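Local atomic coordinates of catechol 1,2-dioxygenase (Acinetobacter sp., PDB entry 1DMH), a protein that catalyses the iron(III)-dependent intradiol ring cleavage of catechol by molecular oxygen to cis,cis-muconate, a step of the beta-ketoadipate pathway. Residues Phe163-Asp168 with Asn177-Ile182; Val118-Met123 with Arg191-Leu196. One frame throughout, in Å; residues are numbered along the deposited sequence.

From the N terminus, the chain passes the helices of the dimer zipper and enters the dioxygenase domain. Residues 118-123 come first. The chain then runs through strands 133-141 and 152-157 to the loop 163-168, turns back to 177-182, and ends this excursion at 191-196. Contact 1 closes a short loop with eight residues between its segments. It lies wholly within the much longer loop that contact 2 closes. Contact 1 ties the tyrosine-bearing loop of the iron site to strand 179-183. Contact 2 joins the short strand 120-122 to strand 189-195 of the same mixed sheet. The two meet where Met178 N approaches Met123 O at 2.7 Å, a probable hydrogen bond.

Contact 1: Phe163-Asp168 with Asn177-Ile182. With FE (Fe (III) ion), chain C; MCT (4-methylcatechol), chain D.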
loop_
_atom_site.group_PDB
_atom_site.type_symbol
_atom_site.label_atom_id
_atom_site.label_comp_id
_atom_site.label_asym_id
_atom_site.label_seq_id
_atom_site.Cartn_x
_atom_site.Cartn_y
_atom_site.Cartn_z
ATOM N N PHE A 163 11.428 20.972 -8.179
ATOM C CA PHE A 163 10.061 20.988 -7.660
ATOM C C PHE A 163 9.044 21.511 -8.671
ATOM O O PHE A 163 9.336 22.415 -9.461
ATOM C CB PHE A 163 9.986 21.847 -6.396
ATOM C CG PHE A 163 10.834 21.342 -5.293
ATOM C CD1 PHE A 163 11.044 19.973 -5.140
ATOM C CD2 PHE A 163 11.444 22.219 -4.420
ATOM C CE1 PHE A 163 11.866 19.476 -4.125
ATOM C CE2 PHE A 163 12.266 21.745 -3.406
ATOM C CZ PHE A 163 12.478 20.358 -3.259
ATOM N N TYR A 164 7.848 20.928 -8.610
ATOM C CA TYR A 164 6.728 21.289 -9.469
ATOM C C TYR A 164 5.718 22.090 -8.671
ATOM O O TYR A 164 5.592 21.899 -7.454
ATOM C CB TYR A 164 5.985 20.044 -9.972
ATOM C CG TYR A 164 6.708 19.180 -10.986
ATOM C CD1 TYR A 164 7.752 18.313 -10.613
ATOM C CD2 TYR A 164 6.319 19.203 -12.323
ATOM C CE1 TYR A 164 8.379 17.496 -11.565
ATOM C CE2 TYR A 164 6.924 18.409 -13.265
ATOM C CZ TYR A 164 7.947 17.565 -12.887
ATOM O OH TYR A 164 8.541 16.824 -13.861
ATOM N N SER A 165 4.984 22.969 -9.352
ATOM C CA SER A 165 3.948 23.726 -8.680
ATOM C C SER A 165 2.894 22.700 -8.242
ATOM O O SER A 165 2.716 21.662 -8.898
ATOM C CB SER A 165 3.341 24.798 -9.616
ATOM O OG SER A 165 2.772 24.268 -10.789
ATOM N N HIS A 166 2.231 22.987 -7.118
ATOM C CA HIS A 166 1.205 22.130 -6.533
ATOM C C HIS A 166 1.794 20.916 -5.802
ATOM O O HIS A 166 1.072 20.182 -5.138
ATOM C CB HIS A 166 0.196 21.713 -7.604
ATOM C CG HIS A 166 -0.494 22.876 -8.245
ATOM N ND1 HIS A 166 -1.440 23.636 -7.589
ATOM C CD2 HIS A 166 -0.288 23.488 -9.437
ATOM C CE1 HIS A 166 -1.784 24.663 -8.347
ATOM N NE2 HIS A 166 -1.101 24.598 -9.473
ATOM N N PHE A 167 3.100 20.701 -5.917
ATOM C CA PHE A 167 3.761 19.588 -5.221
ATOM C C PHE A 167 5.103 20.064 -4.682
ATOM O O PHE A 167 6.012 19.261 -4.483
ATOM C CB PHE A 167 4.021 18.386 -6.144
ATOM C CG PHE A 167 2.797 17.858 -6.807
ATOM C CD1 PHE A 167 1.997 16.922 -6.163
ATOM C CD2 PHE A 167 2.414 18.320 -8.068
ATOM C CE1 PHE A 167 0.828 16.447 -6.756
ATOM C CE2 PHE A 167 1.245 17.851 -8.672
ATOM C CZ PHE A 167 0.450 16.913 -8.013
ATOM N N ASP A 168 5.213 21.370 -4.450
ATOM C CA ASP A 168 6.442 21.966 -3.954
ATOM C C ASP A 168 6.484 21.860 -2.440
ATOM O O ASP A 168 5.721 22.531 -1.739
ATOM C CB ASP A 168 6.516 23.442 -4.336
ATOM C CG ASP A 168 7.896 24.026 -4.105
ATOM O OD1 ASP A 168 8.557 23.614 -3.123
ATOM O OD2 ASP A 168 8.308 24.907 -4.890
ATOM N N ASN A 177 2.392 27.438 -11.975
ATOM C CA ASN A 177 3.695 27.937 -12.376
ATOM C C ASN A 177 4.324 26.789 -13.185
ATOM O O ASN A 177 4.278 25.627 -12.752
ATOM C CB ASN A 177 4.567 28.230 -11.152
ATOM C CG ASN A 177 5.868 28.938 -11.516
ATOM O OD1 ASN A 177 6.892 28.760 -10.845
ATOM N ND2 ASN A 177 5.829 29.760 -12.552
ATOM N N MET A 178 4.876 27.127 -14.356
ATOM C CA MET A 178 5.522 26.186 -15.281
ATOM C C MET A 178 4.578 25.090 -15.796
ATOM O O MET A 178 4.992 23.958 -16.044
ATOM C CB MET A 178 6.757 25.580 -14.608
ATOM C CG MET A 178 7.798 26.659 -14.181
ATOM S SD MET A 178 9.186 25.968 -13.239
ATOM C CE MET A 178 8.269 25.200 -11.881
ATOM N N ARG A 179 3.302 25.445 -15.964
ATOM C CA ARG A 179 2.281 24.533 -16.470
ATOM C C ARG A 179 1.376 25.353 -17.411
ATOM O O ARG A 179 0.722 26.293 -16.962
ATOM C CB ARG A 179 1.419 23.971 -15.320
ATOM C CG ARG A 179 2.131 23.084 -14.294
ATOM C CD ARG A 179 1.180 22.741 -13.130
ATOM N NE ARG A 179 1.798 21.929 -12.078
ATOM C CZ ARG A 179 2.081 20.629 -12.194
ATOM N NH1 ARG A 179 1.799 19.980 -13.326
ATOM N NH2 ARG A 179 2.622 19.976 -11.167
ATOM N N ARG A 180 1.327 25.004 -18.695
ATOM C CA ARG A 180 0.478 25.728 -19.642
ATOM C C ARG A 180 -0.102 24.815 -20.715
ATOM O O ARG A 180 0.420 23.722 -20.973
ATOM C CB ARG A 180 1.274 26.822 -20.364
ATOM C CG ARG A 180 1.731 28.011 -19.534
ATOM C CD ARG A 180 0.569 28.863 -19.023
ATOM N NE ARG A 180 1.081 30.029 -18.317
ATOM C CZ ARG A 180 1.512 30.041 -17.059
ATOM N NH1 ARG A 180 1.442 28.952 -16.301
ATOM N NH2 ARG A 180 1.967 31.177 -16.531
ATOM N N SER A 181 -1.185 25.276 -21.342
ATOM C CA SER A 181 -1.788 24.567 -22.465
ATOM C C SER A 181 -1.632 25.528 -23.621
ATOM O O SER A 181 -1.956 26.704 -23.492
ATOM C CB SER A 181 -3.275 24.304 -22.250
ATOM O OG SER A 181 -3.454 23.344 -21.239
ATOM N N ILE A 182 -1.114 25.042 -24.733
ATOM C CA ILE A 182 -0.941 25.890 -25.897
ATOM C C ILE A 182 -1.644 25.307 -27.099
ATOM O O ILE A 182 -1.478 24.139 -27.425
ATOM C CB ILE A 182 0.544 26.107 -26.203
ATOM C CG1 ILE A 182 1.159 26.796 -24.995
ATOM C CG2 ILE A 182 0.732 26.950 -27.488
ATOM C CD1 ILE A 182 2.506 27.183 -25.212
HETATM FE FE FE C . 8.543 14.946 -14.258
HETATM C C1 MCT D . 8.294 10.702 -11.507
HETATM C C2 MCT D . 7.919 11.187 -12.772
HETATM C C3 MCT D . 8.151 12.548 -13.060
HETATM O O3 MCT D . 7.793 13.036 -14.291
HETATM C C4 MCT D . 8.731 13.403 -12.138
HETATM O O4 MCT D . 8.938 14.718 -12.474
HETATM C C5 MCT D . 9.104 12.953 -10.899
HETATM C C6 MCT D . 8.872 11.522 -10.571
HETATM C C MCT D . 8.047 9.220 -11.167
HETATM O O HOH W 1 5.430 22.858 -12.238
HETATM O O HOH W 2 7.038 13.511 -12.736
#
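Ser165 OG is gripped from two sides in a buried contact next to the iron site of this intradiol dioxygenase. It donates to Asn177 O at 2.8 Å, in the carbonyl plane and on a lone pair. It also accepts from Arg179 NE, which lies 2.8 Å from Ser165 OG; this bond is bent, with an N-H...O angle of 132°. The serine torsion (chi1 59°) sets OG between its own N and carbonyl carbon, where it meets both partners. Arg179 reaches over with an extended chain from CG to NE and holds Ser165 side-on. Its second nitrogen, NH2, donates to Ser165 O at 2.8 Å, nearly straight at 162° and in the guanidinium plane. NE adds only a weak bond to the same oxygen. Water 1 bridges Ser165 N and Asn177 O.

Ser165 is the second residue of a type II turn from Tyr164 to Phe167, closed by Phe167 N to Tyr164 O. Around the guanidinium, Phe167 brings its ring edge, with CD2 3.5 Å from Arg179 NH2. The His166 ring presents its edge to NE, and His166 NE2 is hydrogen-bonded to Phe176 N. Leu109 O takes a hydrogen bond from Arg179 NH1.

Arg179 is therefore placed to hold the backbone just after Tyr164, probably as a second-shell residue of the iron site. Arg179 NH2 also packs 3.6 Å from Tyr164 CB. The tyrosine is an iron ligand, and His224 and His226 bind the same metal. Both oxygens of 4-methylcatechol chelate the iron, and Tyr164 OH bonds it at 1.9 Å.

Contact 2: Val118-Met123 with Arg191-Leu196; sequences VGYARM and RVRTIL
Arg193 is hydrogen-bonded through both its backbone polar groups to segment 118-123, whose strand 120-122 runs parallel to strand 191-195 in the mixed beta-sheet of the dioxygenase domain. Arg193 N donates to Ala121 O at 3.0 Å, in the carbonyl plane. Arg193 O accepts from Met123 N at 2.7 Å, nearly along the C=O axis. The other end is looser. Arg191 N to Gly119 O and Ala121 N to Arg191 O are both weak, the latter 3.4 Å long. Tyr120 CA also faces Arg191 O at 3.1 Å in a CA-H...O contact. Gly119 and Met123 also form backbone hydrogen bonds with Ile183 and Met178.

Arg122 and Arg193 leave the same face of the sheet and run side by side. In both, CG is anti to the backbone N (chi1 168° and 167°) and the chain is extended. The guanidinium groups stack with planes 9° and centres 4.1 Å apart. Acidic partners probably offset the like charges: Arg122 NH2 forms a salt bridge with Asp124, and Arg193 NH2 one with Glu280. Arg191 NH2, on this face too, hydrogen-bonds Asn277 OD1.

On the face of Ala121 and Val192, Met123, just past the strand, packs against Val192. Thr194 OG1 hydrogen-bonds His157 NE2 and lies against Met123 CB. Met123 CG lies beside the backbone N and SD extends from it, 3.9 Å from Val192 CG2.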
loop_
_atom_site.group_PDB
_atom_site.type_symbol
_atom_site.label_atom_id
_atom_site.label_comp_id
_atom_site.label_asym_id
_atom_site.label_seq_id
_atom_site.Cartn_x
_atom_site.Cartn_y
_atom_site.Cartn_z
ATOM N N VAL A 118 -3.133 30.697 -27.420
ATOM C CA VAL A 118 -2.803 30.240 -28.753
ATOM C C VAL A 118 -1.384 30.584 -29.143
ATOM O O VAL A 118 -0.941 31.722 -28.949
ATOM C CB VAL A 118 -3.745 30.851 -29.826
ATOM C CG1 VAL A 118 -3.325 30.354 -31.237
ATOM C CG2 VAL A 118 -5.185 30.495 -29.528
ATOM N N GLY A 119 -0.691 29.574 -29.677
ATOM C CA GLY A 119 0.670 29.702 -30.173
ATOM C C GLY A 119 1.838 30.047 -29.265
ATOM O O GLY A 119 2.948 29.605 -29.533
ATOM N N TYR A 120 1.599 30.811 -28.201
ATOM C CA TYR A 120 2.672 31.266 -27.321
ATOM C C TYR A 120 2.234 31.556 -25.886
ATOM O O TYR A 120 1.098 31.940 -25.630
ATOM C CB TYR A 120 3.282 32.558 -27.908
ATOM C CG TYR A 120 4.196 33.296 -26.952
ATOM C CD1 TYR A 120 5.500 32.858 -26.725
ATOM C CD2 TYR A 120 3.711 34.345 -26.162
ATOM C CE1 TYR A 120 6.298 33.430 -25.727
ATOM C CE2 TYR A 120 4.508 34.926 -25.153
ATOM C CZ TYR A 120 5.799 34.456 -24.943
ATOM O OH TYR A 120 6.576 34.989 -23.934
ATOM N N ALA A 121 3.157 31.378 -24.951
ATOM C CA ALA A 121 2.917 31.689 -23.550
ATOM C C ALA A 121 4.238 31.632 -22.828
ATOM O O ALA A 121 5.158 30.924 -23.249
ATOM C CB ALA A 121 1.965 30.686 -22.909
ATOM N N ARG A 122 4.348 32.421 -21.773
ATOM C CA ARG A 122 5.525 32.344 -20.936
ATOM C C ARG A 122 4.991 31.441 -19.808
ATOM O O ARG A 122 3.897 31.666 -19.301
ATOM C CB ARG A 122 5.941 33.709 -20.391
ATOM C CG ARG A 122 6.984 33.528 -19.301
ATOM C CD ARG A 122 7.657 34.805 -18.877
ATOM N NE ARG A 122 8.556 34.491 -17.782
ATOM C CZ ARG A 122 9.411 35.346 -17.235
ATOM N NH1 ARG A 122 9.494 36.596 -17.684
ATOM N NH2 ARG A 122 10.165 34.951 -16.221
ATOM N N MET A 123 5.742 30.416 -19.427
ATOM C CA MET A 123 5.268 29.471 -18.415
ATOM C C MET A 123 5.638 29.723 -16.970
ATOM O O MET A 123 4.964 29.238 -16.060
ATOM C CB MET A 123 5.771 28.069 -18.746
ATOM C CG MET A 123 5.472 27.624 -20.139
ATOM S SD MET A 123 6.036 25.921 -20.373
ATOM C CE MET A 123 5.106 25.044 -19.098
ATOM N N ARG A 191 5.111 27.698 -29.002
ATOM C CA ARG A 191 6.348 28.290 -28.573
ATOM C C ARG A 191 6.143 28.754 -27.156
ATOM O O ARG A 191 5.120 29.367 -26.838
ATOM C CB ARG A 191 6.695 29.465 -29.474
ATOM C CG ARG A 191 7.964 30.191 -29.089
ATOM C CD ARG A 191 8.192 31.352 -30.036
ATOM N NE ARG A 191 9.202 32.293 -29.544
ATOM C CZ ARG A 191 10.495 32.264 -29.870
ATOM N NH1 ARG A 191 10.946 31.343 -30.730
ATOM N NH2 ARG A 191 11.332 33.179 -29.353
ATOM N N VAL A 192 7.078 28.425 -26.276
ATOM C CA VAL A 192 6.935 28.884 -24.912
ATOM C C VAL A 192 8.224 29.433 -24.406
ATOM O O VAL A 192 9.296 29.066 -24.885
ATOM C CB VAL A 192 6.509 27.768 -23.931
ATOM C CG1 VAL A 192 5.184 27.274 -24.299
ATOM C CG2 VAL A 192 7.513 26.629 -23.943
ATOM N N ARG A 193 8.105 30.350 -23.461
ATOM C CA ARG A 193 9.270 30.891 -22.796
ATOM C C ARG A 193 9.139 30.358 -21.348
ATOM O O ARG A 193 8.095 30.527 -20.706
ATOM C CB ARG A 193 9.269 32.423 -22.808
ATOM C CG ARG A 193 10.299 32.970 -21.839
ATOM C CD ARG A 193 10.440 34.481 -21.857
ATOM N NE ARG A 193 11.288 34.854 -20.733
ATOM C CZ ARG A 193 11.784 36.065 -20.527
ATOM N NH1 ARG A 193 11.518 37.033 -21.376
ATOM N NH2 ARG A 193 12.558 36.295 -19.474
ATOM N N THR A 194 10.176 29.685 -20.852
ATOM C CA THR A 194 10.133 29.162 -19.496
ATOM C C THR A 194 11.584 29.114 -18.981
ATOM O O THR A 194 12.400 29.949 -19.391
ATOM C CB THR A 194 9.473 27.769 -19.482
ATOM O OG1 THR A 194 9.303 27.343 -18.131
ATOM C CG2 THR A 194 10.303 26.756 -20.248
ATOM N N ILE A 195 11.906 28.200 -18.064
ATOM C CA ILE A 195 13.289 28.075 -17.601
ATOM C C ILE A 195 13.711 26.605 -17.721
ATOM O O ILE A 195 12.855 25.715 -17.788
ATOM C CB ILE A 195 13.483 28.518 -16.111
ATOM C CG1 ILE A 195 12.597 27.678 -15.198
ATOM C CG2 ILE A 195 13.185 30.007 -15.945
ATOM C CD1 ILE A 195 12.849 27.917 -13.728
ATOM N N LEU A 196 15.016 26.357 -17.768
ATOM C CA LEU A 196 15.524 24.985 -17.842
ATOM C C LEU A 196 15.279 24.294 -16.521
ATOM O O LEU A 196 15.660 24.798 -15.472
ATOM C CB LEU A 196 17.026 24.942 -18.093
ATOM C CG LEU A 196 17.541 24.746 -19.505
ATOM C CD1 LEU A 196 19.058 24.659 -19.419
ATOM C CD2 LEU A 196 16.988 23.470 -20.117
#